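Local coordinates for alginate lyase, family PL7 (Zobellia galactanivorans, PDB 3ZPY), which probably cleaves alginate by beta-elimination, this chain being the catalytic domain of a longer family PL7 lyase, at residues 175-179 with 180-184. Sequence-based numbering, arbitrary orientation.
Sequences GYSLD and TTYNC
Y182 reaches back across the turn so that its phenol OH receives the backbone N-H of S177 (N to OH 2.9 Å), a bond bent to 139° at the hydrogen. With CG anti to the carbonyl carbon (chi1 -66°), the ring lies against the last part of strand 171-177, around Y176 and S177: its CE1 packs on CD2 of Y176 at 3.7 Å, the two ring planes inclined at 45°, while S177 O lies at the edge of the Y182 ring, near its plane. M197 of one sheet touches Y182, and V155 and L157 of the other touch Y176. A second tight tie across the turn is the 2.8 Å hydrogen bond shared by S177 OG and T180 OG1. On the face away from these hydroxyls, a water donates to both S177 O and T180 O, closing the turn. The looser, solvent side is at the exposed G175, whose O is joined to Y182 OH through another water. A phenylalanine in place of Y182 would probably keep much of the ring packing but leave the S177 N-H without this acceptor and the bridging water without one mate. The whole is a tyrosine corner, tying down the connection between the two sheets, from strand 171-177 to strand 182-189, of the PL7 beta-jelly roll.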
# COMPACT_ATOMS: atom_id res chain seq x y z
N GLY A 175 4.43 -7.02 -18.59
CA GLY A 175 3.42 -6.40 -19.44
C GLY A 175 2.61 -5.32 -18.73
O GLY A 175 1.56 -4.94 -19.21
N TYR A 176 3.12 -4.77 -17.66
CA TYR A 176 2.51 -3.68 -16.96
C TYR A 176 3.21 -2.34 -17.32
O TYR A 176 4.33 -2.32 -17.88
CB TYR A 176 2.47 -3.93 -15.43
CG TYR A 176 1.57 -5.11 -15.14
CD1 TYR A 176 2.04 -6.45 -15.29
CD2 TYR A 176 0.21 -4.90 -14.81
CE1 TYR A 176 1.17 -7.53 -15.16
CE2 TYR A 176 -0.61 -5.95 -14.59
CZ TYR A 176 -0.12 -7.25 -14.76
OH TYR A 176 -1.01 -8.31 -14.60
N SER A 177 2.58 -1.25 -16.91
CA SER A 177 3.25 0.05 -17.22
C SER A 177 2.88 1.11 -16.25
O SER A 177 1.83 1.10 -15.63
CB SER A 177 3.25 0.54 -18.67
OG SER A 177 1.95 0.73 -19.01
N LEU A 178 3.79 2.10 -16.17
CA LEU A 178 3.55 3.33 -15.45
C LEU A 178 2.52 4.20 -16.22
O LEU A 178 2.39 4.08 -17.42
CB LEU A 178 4.81 4.12 -15.24
CG LEU A 178 5.86 3.36 -14.41
CD1 LEU A 178 7.09 4.21 -14.11
CD2 LEU A 178 5.33 2.80 -13.07
N ASP A 179 1.88 5.14 -15.50
CA ASP A 179 0.90 6.07 -16.06
C ASP A 179 -0.15 5.35 -16.81
O ASP A 179 -0.70 5.89 -17.74
CB ASP A 179 1.65 7.02 -17.01
CG ASP A 179 2.76 7.81 -16.29
OD1 ASP A 179 2.58 8.24 -15.15
OD2 ASP A 179 3.90 7.90 -16.87
N THR A 180 -0.68 4.25 -16.27
CA THR A 180 -1.62 3.36 -16.91
C THR A 180 -2.63 2.93 -15.89
O THR A 180 -2.27 2.43 -14.81
CB THR A 180 -0.96 2.15 -17.52
OG1 THR A 180 -0.05 2.59 -18.54
CG2 THR A 180 -1.95 1.21 -18.15
N THR A 181 -3.90 3.12 -16.17
CA THR A 181 -4.98 2.82 -15.19
C THR A 181 -5.21 1.33 -15.15
O THR A 181 -5.42 0.65 -16.19
CB THR A 181 -6.23 3.57 -15.67
OG1 THR A 181 -5.89 4.91 -15.42
CG2 THR A 181 -7.46 3.17 -14.80
N TYR A 182 -5.23 0.82 -13.91
CA TYR A 182 -5.63 -0.60 -13.69
C TYR A 182 -6.77 -0.56 -12.68
O TYR A 182 -6.67 0.07 -11.61
CB TYR A 182 -4.47 -1.40 -13.09
CG TYR A 182 -3.37 -1.51 -14.07
CD1 TYR A 182 -3.40 -2.44 -15.10
CD2 TYR A 182 -2.24 -0.65 -13.95
CE1 TYR A 182 -2.37 -2.54 -16.01
CE2 TYR A 182 -1.19 -0.67 -14.90
CZ TYR A 182 -1.26 -1.66 -15.89
OH TYR A 182 -0.23 -1.75 -16.79
N ASN A 183 -7.82 -1.29 -13.00
CA ASN A 183 -8.86 -1.58 -12.02
C ASN A 183 -8.53 -2.85 -11.24
O ASN A 183 -8.55 -3.96 -11.84
CB ASN A 183 -10.23 -1.74 -12.67
CG ASN A 183 -10.66 -0.46 -13.38
OD1 ASN A 183 -10.59 0.65 -12.78
ND2 ASN A 183 -11.09 -0.56 -14.64
N CYS A 184 -8.13 -2.71 -9.96
CA CYS A 184 -7.56 -3.83 -9.19
C CYS A 184 -8.62 -4.37 -8.28
O CYS A 184 -9.45 -3.61 -7.74
CB CYS A 184 -6.40 -3.34 -8.31
SG CYS A 184 -5.08 -2.51 -9.19
O HOH W 1 -0.63 -3.07 -19.04
O HOH W 2 0.27 2.55 -13.79